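Local coordinates for glycine betaine, L-proline ABC transporter, glycine/betaine/L-proline-binding protein (ProX) (Borrelia burgdorferi, PDB 3TMG) that binds glycine betaine and probably hands it to an ABC transporter in the cell membrane for uptake, at residues 32-37 against 231-236; 38-41 against 45-48; 162-167 against 185-190; 242-247 against 252-257. All blocks are in the same frame, centred on the assembly; numbering follows the deposited sequence.

Overall arrangement
Contacts 1, 2 and 4 touch one another; contact 3 joins the group only through contact 4. Contacts 1 and 2 share helix 26-41, with centres about 13 Å apart. Contacts 1 and 4 share helix 235-247, with centres about 12 Å apart. Contact 3 is about 30 Å from contact 2, centre to centre. Along the chain, contact 2 comes early and contact 3 follows; contact 1 joins residues from both ends of this span, and contact 4 comes last. Contacts 3 and 4 meet through salt bridges from Arg190 to Asp243 and Asp246. The arrangement is consistent with the two-lobed fold of periplasmic binding proteins, in which the substrate lies between the lobes.

Contact 1 (32-37 against 231-236); sequences TNVLKV and FYWSDD
Leu35 sets both of its methyl groups against the ring of Phe231. CD1 of Leu35 lies over one face of that ring, 4.2 Å from its centroid and 20° off the ring normal, a CH-pi contact. It sits toward the rim, with Leu35 CD1 3.9 Å from Phe231 CG. The other methyl makes the closest approach, Leu35 CD2 to Phe231 CD1 at 3.7 Å. The Phe231 side chain extends with CG anti to its backbone N (chi1 172°), which carries the ring out to helix 26-41. Leu35 has CG beside its backbone N and anti to the carbonyl carbon (chi1 -76°), which turns both methyls to the ring.

Val34, one residue earlier on the same helix, meets Trp233. Its CG2 comes obliquely to Trp233 CZ3 at 4.2 Å. The two aromatic residues also pack on each other: Phe231 CZ stands 3.6 Å above one face of the indole, toward its rim. Trp270 meets Phe231 edge-to-face, and Val69 of strand 67-73 touches both Leu35 and Phe231.

Residues 231-234 link helix 222-230 to helix 235-247, and the contact packs this connection against helix 26-41. All four touching residues are buried and meet through carbon alone. The contact therefore depends on close fit and dispersion, with the CH-pi approach as its most directional element.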
loop_
_atom_site.group_PDB
_atom_site.type_symbol
_atom_site.label_atom_id
_atom_site.label_comp_id
_atom_site.label_asym_id
_atom_site.label_seq_id
_atom_site.Cartn_x
_atom_site.Cartn_y
_atom_site.Cartn_z
ATOM N N THR A 32 3.391 -8.594 -2.850
ATOM C CA THR A 32 4.341 -8.808 -3.936
ATOM C C THR A 32 5.194 -10.078 -3.713
ATOM O O THR A 32 5.412 -10.867 -4.646
ATOM C CB THR A 32 5.190 -7.520 -4.176
ATOM O OG1 THR A 32 4.259 -6.456 -4.491
ATOM C CG2 THR A 32 6.093 -7.709 -5.383
ATOM N N ASN A 33 5.641 -10.279 -2.467
ATOM C CA ASN A 33 6.317 -11.526 -2.087
ATOM C C ASN A 33 5.427 -12.768 -2.172
ATOM O O ASN A 33 5.884 -13.823 -2.638
ATOM C CB ASN A 33 6.978 -11.404 -0.704
ATOM C CG ASN A 33 8.352 -10.743 -0.767
ATOM O OD1 ASN A 33 9.342 -11.433 -0.930
ATOM N ND2 ASN A 33 8.424 -9.401 -0.583
ATOM N N VAL A 34 4.164 -12.635 -1.794
ATOM C CA VAL A 34 3.206 -13.759 -2.019
ATOM C C VAL A 34 3.130 -14.111 -3.514
ATOM O O VAL A 34 3.292 -15.276 -3.863
ATOM C CB VAL A 34 1.797 -13.456 -1.488
ATOM C CG1 VAL A 34 0.762 -14.492 -2.007
ATOM C CG2 VAL A 34 1.824 -13.473 0.029
ATOM N N LEU A 35 2.916 -13.118 -4.383
ATOM C CA LEU A 35 2.862 -13.400 -5.821
ATOM C C LEU A 35 4.185 -13.927 -6.381
ATOM O O LEU A 35 4.213 -14.806 -7.270
ATOM C CB LEU A 35 2.328 -12.212 -6.608
ATOM C CG LEU A 35 0.804 -12.010 -6.513
ATOM C CD1 LEU A 35 0.346 -10.959 -7.521
ATOM C CD2 LEU A 35 -0.040 -13.278 -6.742
ATOM N N LYS A 36 5.299 -13.438 -5.837
ATOM C CA LYS A 36 6.571 -13.999 -6.227
ATOM C C LYS A 36 6.600 -15.532 -5.984
ATOM O O LYS A 36 7.035 -16.309 -6.840
ATOM C CB LYS A 36 7.692 -13.310 -5.450
ATOM C CG LYS A 36 9.063 -13.803 -5.879
ATOM C CD LYS A 36 10.104 -12.991 -5.121
ATOM C CE LYS A 36 11.234 -13.888 -4.775
ATOM N NZ LYS A 36 12.420 -13.433 -5.519
ATOM N N VAL A 37 6.175 -15.946 -4.799
ATOM C CA VAL A 37 6.121 -17.376 -4.421
ATOM C C VAL A 37 5.174 -18.166 -5.338
ATOM O O VAL A 37 5.521 -19.237 -5.824
ATOM C CB VAL A 37 5.744 -17.528 -2.925
ATOM C CG1 VAL A 37 5.507 -18.994 -2.576
ATOM C CG2 VAL A 37 6.881 -16.959 -2.067
ATOM N N PHE A 231 -5.657 -12.437 -8.828
ATOM C CA PHE A 231 -5.179 -12.169 -7.471
ATOM C C PHE A 231 -6.194 -11.282 -6.710
ATOM O O PHE A 231 -6.507 -10.189 -7.156
ATOM C CB PHE A 231 -3.826 -11.469 -7.532
ATOM C CG PHE A 231 -3.334 -10.979 -6.194
ATOM C CD1 PHE A 231 -3.087 -11.880 -5.173
ATOM C CD2 PHE A 231 -3.127 -9.614 -5.966
ATOM C CE1 PHE A 231 -2.631 -11.419 -3.929
ATOM C CE2 PHE A 231 -2.669 -9.137 -4.714
ATOM C CZ PHE A 231 -2.427 -10.038 -3.710
ATOM N N TYR A 232 -6.629 -11.738 -5.545
ATOM C CA TYR A 232 -7.585 -10.981 -4.737
ATOM C C TYR A 232 -7.437 -11.473 -3.309
ATOM O O TYR A 232 -7.333 -12.691 -3.071
ATOM C CB TYR A 232 -9.053 -11.223 -5.212
ATOM C CG TYR A 232 -9.996 -10.288 -4.508
ATOM C CD1 TYR A 232 -10.557 -10.628 -3.253
ATOM C CD2 TYR A 232 -10.233 -9.020 -5.038
ATOM C CE1 TYR A 232 -11.392 -9.726 -2.585
ATOM C CE2 TYR A 232 -11.037 -8.114 -4.401
ATOM C CZ TYR A 232 -11.615 -8.468 -3.189
ATOM O OH TYR A 232 -12.382 -7.499 -2.608
ATOM N N TRP A 233 -7.430 -10.554 -2.359
ATOM C CA TRP A 233 -7.494 -10.999 -0.964
ATOM C C TRP A 233 -8.093 -9.958 -0.051
ATOM O O TRP A 233 -8.422 -8.846 -0.505
ATOM C CB TRP A 233 -6.108 -11.475 -0.492
ATOM C CG TRP A 233 -5.007 -10.435 -0.477
ATOM C CD1 TRP A 233 -5.018 -9.124 -0.969
ATOM C CD2 TRP A 233 -3.686 -10.617 0.120
ATOM N NE1 TRP A 233 -3.798 -8.516 -0.733
ATOM C CE2 TRP A 233 -2.972 -9.363 -0.048
ATOM C CE3 TRP A 233 -3.048 -11.692 0.764
ATOM C CZ2 TRP A 233 -1.671 -9.182 0.427
ATOM C CZ3 TRP A 233 -1.739 -11.514 1.231
ATOM C CH2 TRP A 233 -1.065 -10.287 1.056
ATOM N N SER A 234 -8.180 -10.319 1.244
ATOM C CA SER A 234 -8.960 -9.571 2.225
ATOM C C SER A 234 -8.218 -9.467 3.557
ATOM O O SER A 234 -7.201 -10.119 3.761
ATOM C CB SER A 234 -10.326 -10.252 2.435
ATOM O OG SER A 234 -10.941 -10.513 1.197
ATOM N N ASP A 235 -8.740 -8.627 4.454
ATOM C CA ASP A 235 -8.132 -8.355 5.762
ATOM C C ASP A 235 -7.716 -9.597 6.522
ATOM O O ASP A 235 -6.687 -9.596 7.191
ATOM C CB ASP A 235 -9.162 -7.605 6.651
ATOM C CG ASP A 235 -9.211 -6.108 6.341
ATOM O OD1 ASP A 235 -8.573 -5.686 5.383
ATOM O OD2 ASP A 235 -9.892 -5.335 7.051
ATOM N N ASP A 236 -8.542 -10.642 6.505
ATOM C CA ASP A 236 -8.180 -11.794 7.323
ATOM C C ASP A 236 -6.917 -12.501 6.846
ATOM O O ASP A 236 -6.325 -13.225 7.633
ATOM C CB ASP A 236 -9.303 -12.791 7.442
ATOM C CG ASP A 236 -9.572 -13.472 6.165
ATOM O OD1 ASP A 236 -9.310 -12.909 5.092
ATOM O OD2 ASP A 236 -10.057 -14.595 6.225
#

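Contact 2 (38-41 against 45-48); sequences VFEK and NAEI
Water 1 bridges the two segments. It donates to Glu40 OE2 over a short 2.5 Å and to Ala46 O over 3.1 Å. The glutamate of the helix thus reaches the strand backbone through a single solvent molecule. Its other oxygen, Glu40 OE1, is hydrogen-bonded to the hydroxyl of Tyr253 on helix 252-262. With a partner on each oxygen, the carboxylate is probably limited in its rotation. The first torsion of Glu40 (chi1 -70°) places its CG 4.3 Å from Ala46 CB, and the extended chi2 (172°) then carries the carboxylate on toward water 1.

These segments are the helix end and the returning strand of the beta-alpha-beta unit made by strand 16-22, helix 26-41 and strand 44-50. The two strands run parallel, and the helix packs on them.

Ala46 points at the helix, and its small side chain allows a close approach. Phe39 CB meets Ala46 CB at 3.7 Å. The phenyl ring of Phe39 then turns away from residues 45-48, because CG lies anti to the carbonyl carbon (chi1 -78°). There it meets the ring of Tyr44 and packs on Val18 of strand 16-22 and on Ala224 and Val227 of helix 222-230.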
loop_
_atom_site.group_PDB
_atom_site.type_symbol
_atom_site.label_atom_id
_atom_site.label_comp_id
_atom_site.label_asym_id
_atom_site.label_seq_id
_atom_site.Cartn_x
_atom_site.Cartn_y
_atom_site.Cartn_z
ATOM N N VAL A 38 3.994 -17.613 -5.599
ATOM C CA VAL A 38 3.035 -18.219 -6.523
ATOM C C VAL A 38 3.652 -18.450 -7.925
ATOM O O VAL A 38 3.613 -19.597 -8.445
ATOM C CB VAL A 38 1.768 -17.353 -6.607
ATOM C CG1 VAL A 38 0.849 -17.886 -7.684
ATOM C CG2 VAL A 38 1.080 -17.321 -5.245
ATOM N N PHE A 39 4.260 -17.404 -8.512
ATOM C CA PHE A 39 4.906 -17.542 -9.825
ATOM C C PHE A 39 6.082 -18.542 -9.812
ATOM O O PHE A 39 6.268 -19.308 -10.760
ATOM C CB PHE A 39 5.347 -16.197 -10.383
ATOM C CG PHE A 39 4.244 -15.389 -10.975
ATOM C CD1 PHE A 39 3.471 -15.895 -12.020
ATOM C CD2 PHE A 39 3.990 -14.091 -10.532
ATOM C CE1 PHE A 39 2.442 -15.126 -12.575
ATOM C CE2 PHE A 39 2.986 -13.330 -11.092
ATOM C CZ PHE A 39 2.199 -13.845 -12.116
ATOM N N GLU A 40 6.883 -18.537 -8.747
ATOM C CA GLU A 40 7.939 -19.539 -8.604
ATOM C C GLU A 40 7.393 -20.961 -8.639
ATOM O O GLU A 40 7.987 -21.832 -9.320
ATOM C CB GLU A 40 8.766 -19.344 -7.344
ATOM C CG GLU A 40 9.649 -18.109 -7.400
ATOM C CD GLU A 40 10.339 -17.792 -6.075
ATOM O OE1 GLU A 40 9.985 -18.350 -5.015
ATOM O OE2 GLU A 40 11.261 -16.959 -6.094
ATOM N N LYS A 41 6.302 -21.206 -7.911
ATOM C CA LYS A 41 5.723 -22.551 -7.891
ATOM C C LYS A 41 5.171 -22.967 -9.246
ATOM O O LYS A 41 5.153 -24.170 -9.561
ATOM C CB LYS A 41 4.695 -22.707 -6.797
ATOM C CG LYS A 41 5.359 -22.913 -5.452
ATOM C CD LYS A 41 4.385 -22.651 -4.330
ATOM C CE LYS A 41 3.490 -23.867 -4.116
ATOM N NZ LYS A 41 4.301 -25.121 -4.186
ATOM N N ASN A 45 11.022 -17.752 -13.225
ATOM C CA ASN A 45 11.946 -16.882 -12.564
ATOM C C ASN A 45 11.180 -15.569 -12.305
ATOM O O ASN A 45 11.045 -14.707 -13.186
ATOM C CB ASN A 45 13.185 -16.658 -13.436
ATOM C CG ASN A 45 14.121 -15.636 -12.843
ATOM O OD1 ASN A 45 14.058 -15.333 -11.654
ATOM N ND2 ASN A 45 14.978 -15.084 -13.667
ATOM N N ALA A 46 10.648 -15.440 -11.091
ATOM C CA ALA A 46 9.814 -14.296 -10.750
ATOM C C ALA A 46 10.703 -13.266 -10.085
ATOM O O ALA A 46 11.229 -13.524 -9.012
ATOM C CB ALA A 46 8.697 -14.729 -9.810
ATOM N N GLU A 47 10.916 -12.130 -10.734
ATOM C CA GLU A 47 11.734 -11.085 -10.119
ATOM C C GLU A 47 10.835 -9.957 -9.625
ATOM O O GLU A 47 9.966 -9.515 -10.352
ATOM C CB GLU A 47 12.680 -10.507 -11.125
ATOM C CG GLU A 47 13.647 -11.534 -11.692
ATOM C CD GLU A 47 14.470 -10.905 -12.787
ATOM O OE1 GLU A 47 15.433 -10.184 -12.452
ATOM O OE2 GLU A 47 14.159 -11.089 -13.968
ATOM N N ILE A 48 11.105 -9.472 -8.428
ATOM C CA ILE A 48 10.352 -8.331 -7.894
ATOM C C ILE A 48 11.301 -7.158 -7.726
ATOM O O ILE A 48 12.511 -7.332 -7.455
ATOM C CB ILE A 48 9.565 -8.679 -6.610
ATOM C CG1 ILE A 48 10.480 -9.035 -5.438
ATOM C CG2 ILE A 48 8.542 -9.795 -6.908
ATOM C CD1 ILE A 48 9.705 -9.227 -4.125
HETATM O O HOH W 1 12.254 -16.427 -8.378
#

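Contact 3 (162-167 against 185-190); sequences VMLASL and HWAFSR
Leu164 makes the apolar part of this contact and fits against three residues in a row. Both methyls reach the CE1-NE2 side of the His185 imidazole from the same side of its plane. Leu164 CD1 lies at the edge, near the plane, 3.7 Å from His185 NE2. Leu164 CD2 stands further above it, 3.8 Å from His185 CE1. The histidine has CG anti to the backbone N (chi1 -158°), which sends the ring toward Leu164. Leu164 CD1 also touches Trp186 CZ2 obliquely at 4.0 Å, and Leu164 CD2 reaches Ala187 CB at 4.2 Å.

Hydrogen bonds hold the imidazole. Ala187 N donates to His185 ND1 at 3.0 Å, at 158° and in the ring plane. This is a capping bond, made by a residue just ahead of the turn that leads into the helix. At the other ring nitrogen, His185 NE2 is hydrogen-bonded to Glu160 OE2.

Stacking of flat groups is the third element. His185 CE1 lies 3.4 Å above one face of the Trp186 indole, toward its rim. The Arg190 guanidinium covers the opposite face and is itself paired with Asp243 and Asp246.

His185, its side chain about 7 Å from the bound betaine, is probably a second-shell residue backing Trp182 of the pocket. Since ND1 accepts a backbone N-H, NE2 most likely carries a proton, which Glu160 would stabilise.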
loop_
_atom_site.group_PDB
_atom_site.type_symbol
_atom_site.label_atom_id
_atom_site.label_comp_id
_atom_site.label_asym_id
_atom_site.label_seq_id
_atom_site.Cartn_x
_atom_site.Cartn_y
_atom_site.Cartn_z
ATOM N N VAL A 162 9.914 4.883 9.792
ATOM C CA VAL A 162 10.220 6.029 10.649
ATOM C C VAL A 162 8.916 6.614 11.196
ATOM O O VAL A 162 8.828 6.912 12.403
ATOM C CB VAL A 162 11.015 7.130 9.900
ATOM C CG1 VAL A 162 11.035 8.401 10.698
ATOM C CG2 VAL A 162 12.418 6.645 9.597
ATOM N N MET A 163 7.903 6.778 10.316
ATOM C CA MET A 163 6.579 7.291 10.750
ATOM C C MET A 163 6.010 6.412 11.884
ATOM O O MET A 163 5.613 6.917 12.929
ATOM C CB MET A 163 5.589 7.394 9.557
ATOM C CG MET A 163 4.162 7.815 9.935
ATOM S SD MET A 163 3.091 6.488 10.555
ATOM C CE MET A 163 2.775 5.674 8.982
ATOM N N LEU A 164 6.013 5.103 11.691
ATOM C CA LEU A 164 5.504 4.179 12.734
ATOM C C LEU A 164 6.322 4.138 14.030
ATOM O O LEU A 164 5.753 4.056 15.110
ATOM C CB LEU A 164 5.339 2.775 12.192
ATOM C CG LEU A 164 4.294 2.617 11.073
ATOM C CD1 LEU A 164 4.565 1.277 10.413
ATOM C CD2 LEU A 164 2.906 2.696 11.711
ATOM N N ALA A 165 7.647 4.188 13.916
ATOM C CA ALA A 165 8.499 4.339 15.101
ATOM C C ALA A 165 8.207 5.656 15.842
ATOM O O ALA A 165 8.130 5.664 17.070
ATOM C CB ALA A 165 9.989 4.202 14.732
ATOM N N SER A 166 8.006 6.762 15.121
ATOM C CA SER A 166 7.626 8.016 15.782
ATOM C C SER A 166 6.250 7.949 16.474
ATOM O O SER A 166 6.072 8.466 17.570
ATOM C CB SER A 166 7.626 9.187 14.805
ATOM O OG SER A 166 8.793 9.193 14.017
ATOM N N LEU A 167 5.257 7.369 15.789
ATOM C CA LEU A 167 3.942 7.098 16.416
ATOM C C LEU A 167 4.069 6.261 17.711
ATOM O O LEU A 167 3.471 6.599 18.741
ATOM C CB LEU A 167 2.989 6.389 15.395
ATOM C CG LEU A 167 1.582 5.969 15.886
ATOM C CD1 LEU A 167 0.764 7.177 16.282
ATOM C CD2 LEU A 167 0.843 5.215 14.771
ATOM N N HIS A 185 -4.066 -1.693 8.051
ATOM C CA HIS A 185 -2.778 -1.604 8.740
ATOM C C HIS A 185 -2.962 -2.139 10.137
ATOM O O HIS A 185 -3.992 -1.844 10.791
ATOM C CB HIS A 185 -2.232 -0.158 8.758
ATOM C CG HIS A 185 -0.728 -0.082 8.952
ATOM N ND1 HIS A 185 -0.146 -0.365 10.127
ATOM C CD2 HIS A 185 0.310 0.176 8.060
ATOM C CE1 HIS A 185 1.207 -0.220 10.032
ATOM N NE2 HIS A 185 1.494 0.114 8.776
ATOM N N TRP A 186 -2.007 -2.932 10.606
ATOM C CA TRP A 186 -2.063 -3.441 12.017
ATOM C C TRP A 186 -1.908 -2.339 13.069
ATOM O O TRP A 186 -2.234 -2.546 14.253
ATOM C CB TRP A 186 -1.020 -4.568 12.227
ATOM C CG TRP A 186 0.346 -4.115 11.783
ATOM C CD1 TRP A 186 0.990 -4.378 10.566
ATOM C CD2 TRP A 186 1.234 -3.188 12.489
ATOM N NE1 TRP A 186 2.185 -3.690 10.480
ATOM C CE2 TRP A 186 2.404 -2.990 11.623
ATOM C CE3 TRP A 186 1.194 -2.546 13.728
ATOM C CZ2 TRP A 186 3.464 -2.211 12.004
ATOM C CZ3 TRP A 186 2.259 -1.725 14.077
ATOM C CH2 TRP A 186 3.376 -1.568 13.231
ATOM N N ALA A 187 -1.464 -1.137 12.669
ATOM C CA ALA A 187 -1.328 -0.031 13.648
ATOM C C ALA A 187 -2.655 0.273 14.364
ATOM O O ALA A 187 -2.646 0.647 15.538
ATOM C CB ALA A 187 -0.796 1.241 12.983
ATOM N N PHE A 188 -3.786 0.108 13.653
ATOM C CA PHE A 188 -5.108 0.325 14.246
ATOM C C PHE A 188 -5.497 -0.712 15.286
ATOM O O PHE A 188 -6.313 -0.437 16.173
ATOM C CB PHE A 188 -6.180 0.446 13.127
ATOM C CG PHE A 188 -6.090 1.753 12.411
ATOM C CD1 PHE A 188 -6.697 2.873 12.958
ATOM C CD2 PHE A 188 -5.352 1.885 11.237
ATOM C CE1 PHE A 188 -6.570 4.114 12.337
ATOM C CE2 PHE A 188 -5.228 3.124 10.619
ATOM C CZ PHE A 188 -5.841 4.236 11.175
ATOM N N SER A 189 -4.895 -1.893 15.250
ATOM C CA SER A 189 -5.164 -2.812 16.359
ATOM C C SER A 189 -4.109 -2.800 17.451
ATOM O O SER A 189 -4.417 -3.070 18.602
ATOM C CB SER A 189 -5.452 -4.215 15.855
ATOM O OG SER A 189 -4.364 -4.634 15.086
ATOM N N ARG A 190 -2.870 -2.444 17.112
ATOM C CA ARG A 190 -1.790 -2.441 18.077
ATOM C C ARG A 190 -1.850 -1.167 18.928
ATOM O O ARG A 190 -1.505 -1.175 20.103
ATOM C CB ARG A 190 -0.419 -2.554 17.366
ATOM C CG ARG A 190 0.714 -2.904 18.324
ATOM C CD ARG A 190 2.067 -3.097 17.635
ATOM N NE ARG A 190 2.111 -4.178 16.637
ATOM C CZ ARG A 190 3.166 -4.365 15.836
ATOM N NH1 ARG A 190 4.212 -3.554 15.943
ATOM N NH2 ARG A 190 3.190 -5.340 14.933
#

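Contact 4 (242-247 against 252-257); sequences MDKNDK and EYRNAV
Asn245 and Asn255 adopt matching first torsions (chi1 -76° and -68°), each with CG beside its backbone N. Their second torsions also agree, and the amides lie side by side, nearly in one plane. Asn255 ND2 donates to Asn245 OD1 at 2.9 Å in a nearly straight bond that runs almost along the acceptor's C=O axis. Asn245 ND2 donates a hydrogen bond to water 2 at 3.0 Å, and that water donates to Glu252 O. One amide therefore ties into the other helix twice. The aliphatic part of Glu252 packs on it, with CG 3.8 Å from Asn245 ND2.

Arg254 grips Asn255 OD1 side-on with two nitrogens, NE at 3.2 Å and NH2 at 3.0 Å. This helps to fix the amide flip of Asn255. Lys244 crosses the same amide, its CE 3.5 Å from Asn255 OD1. The lysine and arginine both form salt bridges to Glu248 OE1, which probably offsets their like charges, Lys244 NZ and Arg254 NH2 being 4.4 Å apart.

The axes of segments 242-247 and 252-257 run roughly antiparallel at 142° and approach to 10.0 Å. The short connection makes this a helical hairpin, joined near its turn by buried asparagines.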
loop_
_atom_site.group_PDB
_atom_site.type_symbol
_atom_site.label_atom_id
_atom_site.label_comp_id
_atom_site.label_asym_id
_atom_site.label_seq_id
_atom_site.Cartn_x
_atom_site.Cartn_y
_atom_site.Cartn_z
ATOM N N MET A 242 0.972 -8.872 7.333
ATOM C CA MET A 242 1.655 -7.569 7.538
ATOM C C MET A 242 2.187 -7.503 8.993
ATOM O O MET A 242 3.348 -7.121 9.244
ATOM C CB MET A 242 0.682 -6.405 7.279
ATOM C CG MET A 242 0.215 -6.227 5.822
ATOM S SD MET A 242 -0.963 -4.830 5.793
ATOM C CE MET A 242 -0.001 -3.589 6.715
ATOM N N ASP A 243 1.345 -7.942 9.939
ATOM C CA ASP A 243 1.708 -7.911 11.371
ATOM C C ASP A 243 2.934 -8.821 11.663
ATOM O O ASP A 243 3.910 -8.419 12.338
ATOM C CB ASP A 243 0.503 -8.303 12.232
ATOM C CG ASP A 243 0.821 -8.256 13.709
ATOM O OD1 ASP A 243 1.050 -7.136 14.240
ATOM O OD2 ASP A 243 0.870 -9.321 14.323
ATOM N N LYS A 244 2.890 -10.031 11.115
ATOM C CA LYS A 244 3.955 -11.043 11.304
ATOM C C LYS A 244 5.277 -10.520 10.723
ATOM O O LYS A 244 6.324 -10.668 11.374
ATOM C CB LYS A 244 3.546 -12.384 10.665
ATOM C CG LYS A 244 4.559 -13.535 10.745
ATOM C CD LYS A 244 3.902 -14.854 10.288
ATOM C CE LYS A 244 4.889 -15.995 9.975
ATOM N NZ LYS A 244 5.757 -16.341 11.123
ATOM N N ASN A 245 5.221 -9.962 9.507
ATOM C CA ASN A 245 6.393 -9.349 8.838
ATOM C C ASN A 245 7.000 -8.203 9.648
ATOM O O ASN A 245 8.225 -8.141 9.805
ATOM C CB ASN A 245 6.060 -8.823 7.427
ATOM C CG ASN A 245 5.941 -9.931 6.409
ATOM O OD1 ASN A 245 6.358 -11.038 6.676
ATOM N ND2 ASN A 245 5.348 -9.636 5.232
ATOM N N ASP A 246 6.129 -7.352 10.220
ATOM C CA ASP A 246 6.600 -6.306 11.128
ATOM C C ASP A 246 7.337 -6.901 12.349
ATOM O O ASP A 246 8.376 -6.381 12.801
ATOM C CB ASP A 246 5.447 -5.391 11.604
ATOM C CG ASP A 246 5.909 -4.411 12.667
ATOM O OD1 ASP A 246 6.499 -3.401 12.255
ATOM O OD2 ASP A 246 5.720 -4.628 13.889
ATOM N N LYS A 247 6.821 -7.989 12.898
ATOM C CA LYS A 247 7.441 -8.589 14.085
ATOM C C LYS A 247 8.656 -9.440 13.727
ATOM O O LYS A 247 9.425 -9.809 14.608
ATOM C CB LYS A 247 6.423 -9.466 14.837
ATOM C CG LYS A 247 5.238 -8.683 15.372
ATOM C CD LYS A 247 4.182 -9.613 15.994
ATOM C CE LYS A 247 3.206 -8.781 16.799
ATOM N NZ LYS A 247 1.894 -9.493 16.934
ATOM N N GLU A 252 10.216 -11.430 4.984
ATOM C CA GLU A 252 8.993 -11.306 4.145
ATOM C C GLU A 252 8.907 -12.401 3.094
ATOM O O GLU A 252 7.842 -12.903 2.793
ATOM C CB GLU A 252 8.927 -9.948 3.445
ATOM C CG GLU A 252 8.930 -8.763 4.404
ATOM C CD GLU A 252 10.329 -8.187 4.662
ATOM O OE1 GLU A 252 11.332 -8.910 4.778
ATOM O OE2 GLU A 252 10.419 -6.947 4.751
ATOM N N TYR A 253 10.035 -12.796 2.535
ATOM C CA TYR A 253 9.943 -13.876 1.522
ATOM C C TYR A 253 9.623 -15.248 2.170
ATOM O O TYR A 253 8.758 -15.986 1.705
ATOM C CB TYR A 253 11.242 -13.958 0.729
ATOM C CG TYR A 253 11.241 -15.155 -0.196
ATOM C CD1 TYR A 253 10.545 -15.108 -1.416
ATOM C CD2 TYR A 253 11.910 -16.339 0.160
ATOM C CE1 TYR A 253 10.505 -16.212 -2.260
ATOM C CE2 TYR A 253 11.910 -17.435 -0.698
ATOM C CZ TYR A 253 11.204 -17.356 -1.913
ATOM O OH TYR A 253 11.196 -18.447 -2.778
ATOM N N ARG A 254 10.365 -15.609 3.211
ATOM C CA ARG A 254 10.083 -16.830 3.956
ATOM C C ARG A 254 8.619 -16.855 4.440
ATOM O O ARG A 254 7.954 -17.895 4.357
ATOM C CB ARG A 254 11.036 -16.976 5.155
ATOM C CG ARG A 254 10.866 -18.273 5.931
ATOM C CD ARG A 254 11.355 -18.113 7.381
ATOM N NE ARG A 254 10.481 -17.200 8.164
ATOM C CZ ARG A 254 10.792 -16.716 9.364
ATOM N NH1 ARG A 254 11.982 -16.980 9.910
ATOM N NH2 ARG A 254 9.948 -15.935 9.994
ATOM N N ASN A 255 8.130 -15.727 4.969
ATOM C CA ASN A 255 6.743 -15.663 5.452
ATOM C C ASN A 255 5.723 -15.755 4.320
ATOM O O ASN A 255 4.641 -16.346 4.509
ATOM C CB ASN A 255 6.493 -14.400 6.284
ATOM C CG ASN A 255 7.252 -14.444 7.591
ATOM O OD1 ASN A 255 7.730 -15.514 7.999
ATOM N ND2 ASN A 255 7.432 -13.286 8.215
ATOM N N ALA A 256 6.091 -15.278 3.136
ATOM C CA ALA A 256 5.249 -15.510 1.932
ATOM C C ALA A 256 5.223 -16.996 1.534
ATOM O O ALA A 256 4.167 -17.511 1.112
ATOM C CB ALA A 256 5.728 -14.632 0.760
ATOM N N VAL A 257 6.373 -17.669 1.593
ATOM C CA VAL A 257 6.401 -19.095 1.328
ATOM C C VAL A 257 5.416 -19.814 2.275
ATOM O O VAL A 257 4.582 -20.608 1.822
ATOM C CB VAL A 257 7.831 -19.669 1.440
ATOM C CG1 VAL A 257 7.801 -21.203 1.389
ATOM C CG2 VAL A 257 8.696 -19.103 0.327
HETATM O O HOH W 2 5.329 -11.547 2.905
#